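Local coordinates for putative baseplate protein (Unidentified phage, PDB 2FSD) that probably recognises a receptor on Lactococcus lactis cells, as the head domain of the phage receptor-binding protein, at residues I60-N65 with I111-S116; I67-V72 with G98-H103; S116-G121 with F135-P140. All coordinates share one frame; numbering follows the deposited sequence.

Contact 1 of 3, residues I60-N65 with I111-S116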
ATOM      1  N   ILE A  60      -3.402 -11.785  -8.211  1.00 16.99           N
ATOM      2  CA  ILE A  60      -3.046 -12.231  -6.880  1.00 16.66           C
ATOM      3  C   ILE A  60      -3.439 -11.161  -5.851  1.00 16.43           C
ATOM      4  O   ILE A  60      -3.239  -9.965  -6.081  1.00 16.70           O
ATOM      5  CB  ILE A  60      -1.540 -12.592  -6.793  1.00 16.79           C
ATOM      6  CG1 ILE A  60      -1.229 -13.287  -5.458  1.00 17.01           C
ATOM      7  CG2 ILE A  60      -0.649 -11.360  -6.988  1.00 18.01           C
ATOM      8  CD1 ILE A  60       0.176 -13.853  -5.365  1.00 16.39           C
ATOM      9  N   TYR A  61      -4.010 -11.618  -4.737  1.00 16.13           N
ATOM     10  CA  TYR A  61      -4.370 -10.794  -3.594  1.00 16.08           C
ATOM     11  C   TYR A  61      -3.579 -11.281  -2.390  1.00 15.87           C
ATOM     12  O   TYR A  61      -3.514 -12.474  -2.132  1.00 15.62           O
ATOM     13  CB  TYR A  61      -5.868 -10.916  -3.272  1.00 16.45           C
ATOM     14  CG  TYR A  61      -6.767 -10.555  -4.425  1.00 16.54           C
ATOM     15  CD1 TYR A  61      -7.384  -9.315  -4.480  1.00 17.20           C
ATOM     16  CD2 TYR A  61      -6.981 -11.441  -5.471  1.00 17.16           C
ATOM     17  CE1 TYR A  61      -8.195  -8.962  -5.546  1.00 17.31           C
ATOM     18  CE2 TYR A  61      -7.785 -11.093  -6.548  1.00 17.77           C
ATOM     19  CZ  TYR A  61      -8.389  -9.847  -6.574  1.00 16.80           C
ATOM     20  OH  TYR A  61      -9.192  -9.489  -7.618  1.00 16.92           O
ATOM     21  N   VAL A  62      -2.990 -10.354  -1.650  1.00 15.76           N
ATOM     22  CA  VAL A  62      -2.254 -10.693  -0.444  1.00 15.76           C
ATOM     23  C   VAL A  62      -2.739  -9.783   0.678  1.00 15.87           C
ATOM     24  O   VAL A  62      -2.919  -8.583   0.484  1.00 15.23           O
ATOM     25  CB  VAL A  62      -0.728 -10.549  -0.628  1.00 15.31           C
ATOM     26  CG1 VAL A  62       0.015 -11.318   0.455  1.00 15.50           C
ATOM     27  CG2 VAL A  62      -0.290 -11.025  -2.002  1.00 15.01           C
ATOM     28  N   ARG A  63      -2.962 -10.368   1.849  1.00 16.44           N
ATOM     29  CA  ARG A  63      -3.326  -9.589   3.030  1.00 16.57           C
ATOM     30  C   ARG A  63      -2.598 -10.059   4.278  1.00 16.35           C
ATOM     31  O   ARG A  63      -2.301 -11.233   4.433  1.00 15.77           O
ATOM     32  CB  ARG A  63      -4.834  -9.623   3.265  1.00 16.64           C
ATOM     33  CG  ARG A  63      -5.424 -11.011   3.332  1.00 17.10           C
ATOM     34  CD  ARG A  63      -6.855 -10.923   3.813  1.00 17.24           C
ATOM     35  NE  ARG A  63      -7.524 -12.215   3.770  1.00 17.02           N
ATOM     36  CZ  ARG A  63      -8.846 -12.374   3.768  1.00 16.73           C
ATOM     37  NH1 ARG A  63      -9.661 -11.330   3.791  1.00 17.08           N
ATOM     38  NH2 ARG A  63      -9.361 -13.590   3.721  1.00 16.82           N
ATOM     39  N   GLY A  64      -2.321  -9.103   5.157  1.00 16.77           N
ATOM     40  CA  GLY A  64      -1.737  -9.361   6.450  1.00 17.00           C
ATOM     41  C   GLY A  64      -2.600  -8.693   7.497  1.00 17.26           C
ATOM     42  O   GLY A  64      -3.084  -7.572   7.300  1.00 16.42           O
ATOM     43  N   ASN A  65      -2.811  -9.400   8.599  1.00 17.87           N
ATOM     44  CA  ASN A  65      -3.551  -8.868   9.717  1.00 18.49           C
ATOM     45  C   ASN A  65      -2.831  -9.164  11.050  1.00 18.84           C
ATOM     46  O   ASN A  65      -2.697 -10.318  11.462  1.00 18.19           O
ATOM     47  CB  ASN A  65      -4.989  -9.412   9.699  1.00 18.86           C
ATOM     48  CG  ASN A  65      -5.884  -8.689  10.656  1.00 19.70           C
ATOM     49  OD1 ASN A  65      -5.763  -8.845  11.865  1.00 24.78           O
ATOM     50  ND2 ASN A  65      -6.780  -7.871  10.129  1.00 23.55           N
ATOM     51  N   ILE A 111       5.372  -1.926   2.544  1.00 19.82           N
ATOM     52  CA  ILE A 111       5.203  -3.342   2.202  1.00 19.83           C
ATOM     53  C   ILE A 111       5.904  -3.670   0.889  1.00 19.65           C
ATOM     54  O   ILE A 111       5.578  -3.119  -0.156  1.00 19.72           O
ATOM     55  CB  ILE A 111       3.720  -3.730   2.066  1.00 19.52           C
ATOM     56  CG1 ILE A 111       2.946  -3.373   3.346  1.00 19.68           C
ATOM     57  CG2 ILE A 111       3.592  -5.224   1.738  1.00 19.58           C
ATOM     58  CD1 ILE A 111       3.313  -4.216   4.594  1.00 18.89           C
ATOM     59  N   ASN A 112       6.866  -4.579   0.957  1.00 19.88           N
ATOM     60  CA  ASN A 112       7.640  -5.013  -0.215  1.00 19.85           C
ATOM     61  C   ASN A 112       7.064  -6.324  -0.802  1.00 19.47           C
ATOM     62  O   ASN A 112       7.061  -7.368  -0.144  1.00 18.01           O
ATOM     63  CB  ASN A 112       9.111  -5.182   0.209  1.00 20.17           C
ATOM     64  CG  ASN A 112      10.048  -5.374  -0.960  1.00 19.91           C
ATOM     65  OD1 ASN A 112       9.843  -6.242  -1.814  1.00 20.21           O
ATOM     66  ND2 ASN A 112      11.093  -4.559  -1.003  1.00 22.06           N
ATOM     67  N   MET A 113       6.556  -6.237  -2.035  1.00 19.71           N
ATOM     68  CA  MET A 113       5.985  -7.383  -2.747  1.00 20.07           C
ATOM     69  C   MET A 113       6.909  -7.765  -3.906  1.00 20.40           C
ATOM     70  O   MET A 113       7.389  -6.895  -4.626  1.00 21.35           O
ATOM     71  CB  MET A 113       4.580  -7.048  -3.262  1.00 19.90           C
ATOM     72  CG  MET A 113       3.982  -8.071  -4.218  1.00 19.79           C
ATOM     73  SD  MET A 113       3.596  -9.688  -3.489  1.00 20.01           S
ATOM     74  CE  MET A 113       3.224 -10.619  -4.974  1.00 20.39           C
ATOM     75  N   SER A 114       7.168  -9.065  -4.056  1.00 20.31           N
ATOM     76  CA  SER A 114       7.981  -9.599  -5.152  1.00 19.78           C
ATOM     77  C   SER A 114       7.725 -11.099  -5.308  1.00 19.61           C
ATOM     78  O   SER A 114       6.963 -11.687  -4.522  1.00 19.59           O
ATOM     79  CB  SER A 114       9.467  -9.327  -4.905  1.00 19.98           C
ATOM     80  OG  SER A 114       9.916  -9.925  -3.705  1.00 20.35           O
ATOM     81  N   PRO A 115       8.294 -11.714  -6.365  1.00 19.27           N
ATOM     82  CA  PRO A 115       8.420 -13.176  -6.385  1.00 18.95           C
ATOM     83  C   PRO A 115       8.999 -13.756  -5.090  1.00 18.37           C
ATOM     84  O   PRO A 115       8.649 -14.863  -4.711  1.00 17.88           O
ATOM     85  CB  PRO A 115       9.366 -13.418  -7.566  1.00 18.74           C
ATOM     86  CG  PRO A 115       9.056 -12.301  -8.500  1.00 18.72           C
ATOM     87  CD  PRO A 115       8.787 -11.108  -7.620  1.00 19.31           C
ATOM     88  N   SER A 116       9.854 -12.993  -4.409  1.00 18.77           N
ATOM     89  CA  SER A 116      10.544 -13.461  -3.202  1.00 19.04           C
ATOM     90  C   SER A 116       9.698 -13.485  -1.942  1.00 18.85           C
ATOM     91  O   SER A 116      10.132 -14.031  -0.924  1.00 19.01           O
ATOM     92  CB  SER A 116      11.776 -12.608  -2.945  1.00 19.18           C
ATOM     93  OG  SER A 116      12.590 -12.605  -4.095  1.00 21.36           O
TER
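Ile60 and Val62 are met by a single side chain of residues 111-116, that of Met113, and the three lie buried near the centre of the domain, the middle of the contact being about 5 Å from the centre of the chain. At the start of the second segment, Ile111 is buried against Phe135 and Leu137 of strand 132-140. The two segments belong to strands 59-68 and 105-114 of an eight-stranded antiparallel barrel; they are not neighbours in the sheet but face each other through its interior, with the CA atoms of Val62 and Met113 9.2 Å apart. Met113 spans this gap. Its CG stands anti to the backbone N (chi1 170°), which sends the chain out from its own strand, and an extended last torsion (chi3 -170°) lays the thioether end alongside the opposite strand. Two successive atoms then serve two inward residues of that strand: SD lies 4.4 Å from Val62 CG2, and CE lies 4.4 Å from Ile60 CG2. Both approaches are loose van der Waals contacts between apolar groups. Phe83 and Ile118 also touch the Met113 side chain, while Phe87 and Ile55 pack on Ile60. At Ser114 the strand ends, and in the turn that follows Ser114 OG takes a weak hydrogen bond, 3.1 Å long, from Ser116 N.

Contact 2 of 3, residues I67-V72 with G98-H103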
ATOM      1  N   ILE A  67       0.351  -9.045  12.016  1.00 21.11           N
ATOM      2  CA  ILE A  67       1.477  -9.962  11.942  1.00 21.06           C
ATOM      3  C   ILE A  67       2.637  -9.389  12.754  1.00 21.03           C
ATOM      4  O   ILE A  67       3.135  -8.319  12.430  1.00 20.99           O
ATOM      5  CB  ILE A  67       1.917 -10.200  10.511  1.00 20.94           C
ATOM      6  CG1 ILE A  67       0.751 -10.791   9.708  1.00 21.88           C
ATOM      7  CG2 ILE A  67       3.114 -11.157  10.488  1.00 21.71           C
ATOM      8  CD1 ILE A  67       0.882 -10.607   8.207  1.00 21.62           C
ATOM      9  N   PRO A  68       3.072 -10.104  13.810  1.00 20.92           N
ATOM     10  CA  PRO A  68       4.216  -9.628  14.576  1.00 20.79           C
ATOM     11  C   PRO A  68       5.515  -9.745  13.776  1.00 20.54           C
ATOM     12  O   PRO A  68       5.874 -10.841  13.361  1.00 19.72           O
ATOM     13  CB  PRO A  68       4.239 -10.568  15.797  1.00 21.44           C
ATOM     14  CG  PRO A  68       2.943 -11.351  15.753  1.00 20.99           C
ATOM     15  CD  PRO A  68       2.567 -11.389  14.329  1.00 21.07           C
ATOM     16  N   VAL A  69       6.202  -8.621  13.564  1.00 20.60           N
ATOM     17  CA  VAL A  69       7.493  -8.616  12.849  1.00 20.49           C
ATOM     18  C   VAL A  69       8.704  -8.198  13.723  1.00 20.52           C
ATOM     19  O   VAL A  69       8.541  -7.575  14.776  1.00 20.27           O
ATOM     20  CB  VAL A  69       7.424  -7.737  11.561  1.00 20.69           C
ATOM     21  CG1 VAL A  69       6.509  -8.414  10.507  1.00 20.09           C
ATOM     22  CG2 VAL A  69       6.938  -6.287  11.870  1.00 20.26           C
ATOM     23  N   PRO A  70       9.930  -8.584  13.305  1.00 21.04           N
ATOM     24  CA  PRO A  70      11.161  -8.088  13.951  1.00 21.07           C
ATOM     25  C   PRO A  70      11.338  -6.558  13.895  1.00 21.60           C
ATOM     26  O   PRO A  70      10.825  -5.884  12.968  1.00 21.42           O
ATOM     27  CB  PRO A  70      12.278  -8.756  13.153  1.00 21.12           C
ATOM     28  CG  PRO A  70      11.641  -9.910  12.434  1.00 21.07           C
ATOM     29  CD  PRO A  70      10.212  -9.563  12.234  1.00 20.84           C
ATOM     30  N   ASN A  71      12.054  -6.026  14.887  1.00 21.25           N
ATOM     31  CA  ASN A  71      12.506  -4.640  14.863  1.00 21.19           C
ATOM     32  C   ASN A  71      13.105  -4.294  13.510  1.00 20.86           C
ATOM     33  O   ASN A  71      13.926  -5.036  12.981  1.00 20.51           O
ATOM     34  CB  ASN A  71      13.596  -4.414  15.908  1.00 21.72           C
ATOM     35  CG  ASN A  71      13.155  -4.773  17.302  1.00 21.53           C
ATOM     36  OD1 ASN A  71      11.975  -4.772  17.609  1.00 21.50           O
ATOM     37  ND2 ASN A  71      14.117  -5.080  18.160  1.00 24.50           N
ATOM     38  N   VAL A  72      12.693  -3.158  12.963  1.00 21.14           N
ATOM     39  CA  VAL A  72      13.184  -2.686  11.673  1.00 21.24           C
ATOM     40  C   VAL A  72      13.728  -1.286  11.861  1.00 21.30           C
ATOM     41  O   VAL A  72      13.006  -0.394  12.308  1.00 21.32           O
ATOM     42  CB  VAL A  72      12.046  -2.601  10.593  1.00 21.23           C
ATOM     43  CG1 VAL A  72      12.642  -2.571   9.188  1.00 21.63           C
ATOM     44  CG2 VAL A  72      11.043  -3.732  10.737  1.00 20.70           C
ATOM     45  N   GLY A  98       1.438  -0.140   4.410  1.00 23.03           N
ATOM     46  CA  GLY A  98       0.685  -0.878   5.409  1.00 23.09           C
ATOM     47  C   GLY A  98       0.754  -0.066   6.686  1.00 23.18           C
ATOM     48  O   GLY A  98       1.066   1.132   6.661  1.00 23.31           O
ATOM     49  N   THR A  99       0.482  -0.713   7.808  1.00 23.49           N
ATOM     50  CA  THR A  99       0.646  -0.068   9.105  1.00 23.69           C
ATOM     51  C   THR A  99       1.572  -0.879  10.018  1.00 23.69           C
ATOM     52  O   THR A  99       1.664  -2.097   9.887  1.00 22.91           O
ATOM     53  CB  THR A  99      -0.712   0.154   9.786  1.00 23.55           C
ATOM     54  OG1 THR A  99      -1.455  -1.072   9.803  1.00 22.59           O
ATOM     55  CG2 THR A  99      -1.493   1.233   9.043  1.00 23.94           C
ATOM     56  N   PHE A 100       2.310  -0.170  10.877  1.00 24.24           N
ATOM     57  CA  PHE A 100       2.892  -0.766  12.085  1.00 24.86           C
ATOM     58  C   PHE A 100       1.927  -0.458  13.220  1.00 25.42           C
ATOM     59  O   PHE A 100       1.196   0.538  13.179  1.00 25.33           O
ATOM     60  CB  PHE A 100       4.258  -0.162  12.448  1.00 24.20           C
ATOM     61  CG  PHE A 100       5.377  -0.505  11.499  1.00 23.26           C
ATOM     62  CD1 PHE A 100       5.908  -1.790  11.456  1.00 22.79           C
ATOM     63  CD2 PHE A 100       5.942   0.475  10.691  1.00 23.19           C
ATOM     64  CE1 PHE A 100       6.959  -2.095  10.596  1.00 22.32           C
ATOM     65  CE2 PHE A 100       7.000   0.176   9.829  1.00 22.91           C
ATOM     66  CZ  PHE A 100       7.507  -1.107   9.786  1.00 22.94           C
ATOM     67  N   TYR A 101       1.947  -1.303  14.241  1.00 27.00           N
ATOM     68  CA  TYR A 101       1.090  -1.127  15.393  1.00 27.47           C
ATOM     69  C   TYR A 101       1.685  -1.688  16.684  1.00 28.00           C
ATOM     70  O   TYR A 101       2.091  -2.836  16.735  1.00 28.20           O
ATOM     71  CB  TYR A 101      -0.266  -1.804  15.162  1.00 28.20           C
ATOM     72  CG  TYR A 101      -1.100  -1.750  16.413  1.00 28.30           C
ATOM     73  CD1 TYR A 101      -1.778  -0.590  16.752  1.00 28.43           C
ATOM     74  CD2 TYR A 101      -1.147  -2.832  17.297  1.00 29.53           C
ATOM     75  CE1 TYR A 101      -2.512  -0.514  17.897  1.00 29.10           C
ATOM     76  CE2 TYR A 101      -1.883  -2.759  18.470  1.00 28.90           C
ATOM     77  CZ  TYR A 101      -2.568  -1.595  18.753  1.00 29.58           C
ATOM     78  OH  TYR A 101      -3.315  -1.484  19.903  1.00 30.82           O
ATOM     79  N   SER A 102       1.700  -0.867  17.727  1.00 28.81           N
ATOM     80  CA  SER A 102       1.886  -1.348  19.100  1.00 29.46           C
ATOM     81  C   SER A 102       1.283  -0.324  20.047  1.00 30.28           C
ATOM     82  O   SER A 102       1.203   0.860  19.713  1.00 30.80           O
ATOM     83  CB  SER A 102       3.368  -1.553  19.443  1.00 29.34           C
ATOM     84  OG  SER A 102       4.000  -0.312  19.701  1.00 27.83           O
ATOM     85  N   HIS A 103       0.861  -0.789  21.220  1.00 31.36           N
ATOM     86  CA  HIS A 103       0.397   0.089  22.300  1.00 31.69           C
ATOM     87  C   HIS A 103      -0.555   1.188  21.823  1.00 31.97           C
ATOM     88  O   HIS A 103      -0.381   2.353  22.155  1.00 32.00           O
ATOM     89  CB  HIS A 103       1.599   0.712  23.029  1.00 32.19           C
ATOM     90  CG  HIS A 103       2.520  -0.298  23.638  1.00 33.30           C
ATOM     91  ND1 HIS A 103       3.894  -0.215  23.528  1.00 34.30           N
ATOM     92  CD2 HIS A 103       2.264  -1.428  24.341  1.00 33.43           C
ATOM     93  CE1 HIS A 103       4.443  -1.244  24.152  1.00 34.13           C
ATOM     94  NE2 HIS A 103       3.477  -1.995  24.653  1.00 33.73           N
TER
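The carbonyl O of Val72 accepts a hydrogen bond from Asn122 ND2 and a weak one from Ser127 OG, while the backbone of Val72 also bonds to that of Met128. Held in this way, Val72 turns its side chain toward Phe100 of strand 94-102. Val69, bonded through its backbone to Lys131, points toward the same ring. Both valines aim at one corner of it: Val69 CG2 comes to the edge, near the ring plane, 4.4 Å from Phe100 CE1, whereas Val72 CG2 approaches that same CE1 obliquely, also at 4.4 Å. The two methyls, Val69 CG2 and Val72 CG2, stand 5.0 Å apart. With CG of Phe100 anti to its carbonyl carbon (chi1 -69°), the ring leans across from its strand to the chain that leaves strand 59-68. The contact thus lines one end of the antiparallel beta barrel, where the segment beyond that strand folds over the interior. Ile133, Met128, Lys131, Ser107 and Ser109 touch the Phe100 side chain as well, and Val78 and Val80 of strand 77-82 pack on the valines. Between the two segments only carbon meets carbon, at distances that permit weak dispersion and little more. Cohesion here therefore rests on burial of the three side chains, and the hydrogen bonds to the valine backbones are consistent with fixing where the valines stand.

Contact 3 of 3, residues S116-G121 with F135-P140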
ATOM      1  N   SER A 116       9.854 -12.993  -4.409  1.00 18.77           N
ATOM      2  CA  SER A 116      10.544 -13.461  -3.202  1.00 19.04           C
ATOM      3  C   SER A 116       9.698 -13.485  -1.942  1.00 18.85           C
ATOM      4  O   SER A 116      10.132 -14.031  -0.924  1.00 19.01           O
ATOM      5  CB  SER A 116      11.776 -12.608  -2.945  1.00 19.18           C
ATOM      6  OG  SER A 116      12.590 -12.605  -4.095  1.00 21.36           O
ATOM      7  N   GLY A 117       8.509 -12.887  -2.003  1.00 18.89           N
ATOM      8  CA  GLY A 117       7.568 -12.916  -0.897  1.00 18.73           C
ATOM      9  C   GLY A 117       7.132 -11.540  -0.453  1.00 18.69           C
ATOM     10  O   GLY A 117       7.015 -10.619  -1.269  1.00 19.06           O
ATOM     11  N   ILE A 118       6.855 -11.431   0.843  1.00 18.24           N
ATOM     12  CA  ILE A 118       6.481 -10.185   1.498  1.00 18.37           C
ATOM     13  C   ILE A 118       7.588  -9.833   2.481  1.00 18.37           C
ATOM     14  O   ILE A 118       8.107 -10.692   3.179  1.00 18.36           O
ATOM     15  CB  ILE A 118       5.119 -10.312   2.266  1.00 18.30           C
ATOM     16  CG1 ILE A 118       3.956 -10.621   1.301  1.00 16.71           C
ATOM     17  CG2 ILE A 118       4.819  -9.038   3.094  1.00 18.05           C
ATOM     18  CD1 ILE A 118       3.574  -9.487   0.387  1.00 15.92           C
ATOM     19  N   ALA A 119       7.966  -8.565   2.497  1.00 18.67           N
ATOM     20  CA  ALA A 119       8.958  -8.052   3.431  1.00 19.22           C
ATOM     21  C   ALA A 119       8.509  -6.655   3.863  1.00 19.49           C
ATOM     22  O   ALA A 119       7.715  -6.007   3.173  1.00 19.69           O
ATOM     23  CB  ALA A 119      10.340  -8.022   2.784  1.00 19.37           C
ATOM     24  N   VAL A 120       8.990  -6.196   5.009  1.00 20.06           N
ATOM     25  CA  VAL A 120       8.486  -4.942   5.563  1.00 20.04           C
ATOM     26  C   VAL A 120       9.603  -3.912   5.772  1.00 20.16           C
ATOM     27  O   VAL A 120      10.674  -4.239   6.256  1.00 20.00           O
ATOM     28  CB  VAL A 120       7.603  -5.202   6.832  1.00 20.05           C
ATOM     29  CG1 VAL A 120       8.395  -5.866   7.956  1.00 19.54           C
ATOM     30  CG2 VAL A 120       6.932  -3.919   7.298  1.00 20.64           C
ATOM     31  N   GLY A 121       9.330  -2.671   5.362  1.00 20.43           N
ATOM     32  CA  GLY A 121      10.278  -1.566   5.470  1.00 20.34           C
ATOM     33  C   GLY A 121       9.803  -0.471   6.405  1.00 20.32           C
ATOM     34  O   GLY A 121       8.611  -0.364   6.690  1.00 19.66           O
ATOM     35  N   PHE A 135      -1.908  -5.112   6.250  1.00 18.28           N
ATOM     36  CA  PHE A 135      -1.890  -4.580   4.893  1.00 18.18           C
ATOM     37  C   PHE A 135      -2.808  -5.387   3.993  1.00 18.10           C
ATOM     38  O   PHE A 135      -3.231  -6.488   4.345  1.00 17.54           O
ATOM     39  CB  PHE A 135      -0.469  -4.589   4.316  1.00 17.93           C
ATOM     40  CG  PHE A 135       0.073  -5.973   4.062  1.00 17.98           C
ATOM     41  CD1 PHE A 135      -0.076  -6.575   2.812  1.00 18.80           C
ATOM     42  CD2 PHE A 135       0.723  -6.673   5.067  1.00 17.17           C
ATOM     43  CE1 PHE A 135       0.411  -7.856   2.574  1.00 19.14           C
ATOM     44  CE2 PHE A 135       1.212  -7.948   4.842  1.00 17.41           C
ATOM     45  CZ  PHE A 135       1.058  -8.546   3.599  1.00 18.22           C
ATOM     46  N   ALA A 136      -3.088  -4.829   2.818  1.00 18.03           N
ATOM     47  CA  ALA A 136      -3.750  -5.562   1.751  1.00 18.39           C
ATOM     48  C   ALA A 136      -3.262  -5.052   0.391  1.00 18.46           C
ATOM     49  O   ALA A 136      -3.108  -3.841   0.163  1.00 18.97           O
ATOM     50  CB  ALA A 136      -5.267  -5.456   1.871  1.00 18.31           C
ATOM     51  N   LEU A 137      -2.994  -5.977  -0.508  1.00 18.31           N
ATOM     52  CA  LEU A 137      -2.552  -5.596  -1.835  1.00 18.76           C
ATOM     53  C   LEU A 137      -3.014  -6.592  -2.885  1.00 18.53           C
ATOM     54  O   LEU A 137      -3.447  -7.696  -2.561  1.00 18.01           O
ATOM     55  CB  LEU A 137      -1.031  -5.402  -1.872  1.00 18.50           C
ATOM     56  CG  LEU A 137      -0.115  -6.557  -1.472  1.00 18.63           C
ATOM     57  CD1 LEU A 137      -0.026  -7.655  -2.552  1.00 18.32           C
ATOM     58  CD2 LEU A 137       1.262  -5.995  -1.170  1.00 19.03           C
ATOM     59  N   SER A 138      -2.945  -6.157  -4.138  1.00 19.05           N
ATOM     60  CA  SER A 138      -3.282  -7.002  -5.270  1.00 19.65           C
ATOM     61  C   SER A 138      -2.770  -6.404  -6.588  1.00 19.93           C
ATOM     62  O   SER A 138      -2.675  -5.191  -6.739  1.00 18.99           O
ATOM     63  CB  SER A 138      -4.792  -7.238  -5.345  1.00 19.48           C
ATOM     64  OG  SER A 138      -5.487  -6.061  -5.680  1.00 18.87           O
ATOM     65  N   ALA A 139      -2.408  -7.286  -7.511  1.00 20.68           N
ATOM     66  CA  ALA A 139      -2.076  -6.904  -8.876  1.00 21.35           C
ATOM     67  C   ALA A 139      -2.248  -8.103  -9.808  1.00 22.15           C
ATOM     68  O   ALA A 139      -2.239  -9.259  -9.361  1.00 21.80           O
ATOM     69  CB  ALA A 139      -0.672  -6.374  -8.953  1.00 21.40           C
ATOM     70  N   PRO A 140      -2.414  -7.835 -11.116  1.00 23.37           N
ATOM     71  CA  PRO A 140      -2.409  -8.940 -12.073  1.00 24.17           C
ATOM     72  C   PRO A 140      -1.075  -9.696 -12.078  1.00 24.93           C
ATOM     73  O   PRO A 140      -0.019  -9.106 -11.836  1.00 25.13           O
ATOM     74  CB  PRO A 140      -2.652  -8.246 -13.431  1.00 24.62           C
ATOM     75  CG  PRO A 140      -2.389  -6.778 -13.206  1.00 24.09           C
ATOM     76  CD  PRO A 140      -2.620  -6.518 -11.757  1.00 23.32           C
TER
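Ile118 overlaps the outer end of the Phe135 ring with two of its branches. The pair lies in the core of the antiparallel beta barrel, where strand 117-121 faces strand 132-140 across the interior, and the two side chains come from opposite directions. CG2 of Ile118 makes the closest approach, 3.8 Å to Phe135 CZ, and reaches the ring obliquely. From there it is also 4.2 Å from Phe135 CE2. The other branch ends in CD1, which lies 4.2 Å from Phe135 CE1, so the methyls divide the ring's far end between them, with CZ common to both. The first torsion of Ile118 sends its branches to different sides, CG2 anti to the backbone N and CG1 anti to the carbonyl carbon (chi1 -63°); the second (chi2 -70°) then places CD1. Phe135 holds its CG between the backbone N and the carbonyl carbon (chi1 68°), and its ring stands up from the strand into the core. Val62 touches Ile118, Phe135 and Leu137 alike, while Met113 also touches Ile118 and Ile111 packs on Phe135 and Leu137. Just before Ile118, where the chain enters its strand from the preceding turn, the backbone shape of Gly117 calls for glycine, since a CB there would be jammed against the carbonyl O of Ser116.

Strand 132-140 also meets the second subunit. Leu137 and Ser138 form an antiparallel ladder with a strand of that subunit, carrying the sheet across the interface, and Ala136 N is hydrogen-bonded to Ser97 OG of the same neighbour. The Leu137 side chain points toward strand 117-121, where Ile118 CD1, already at the ring, meets it more loosely, 4.5 Å from Leu137 CD2.

How the contacts relate
Contacts 1 and 3 join strands of one antiparallel barrel across its interior, while contact 2 joins strand 94-102 to the chain that follows strand 59-68. Contacts 1 and 3 almost coincide, their centres about 2 Å apart: strand 59-68 neighbours strand 132-140, strand 105-114 neighbours strand 117-121, and both include Ser116. Probable hydrogen bonds, Val62 O to Leu137 N and Asn112 N to Ala119 O, each 2.8 Å, link their segments. Contact 2 lies about 15 Å from both centres, toward one barrel end, nested within the chain that contact 1 closes; contact 3 follows both. Phe100 CE1 lies 3.8 Å from Val120 CG2, so contact 2 adjoins the segments of contact 3.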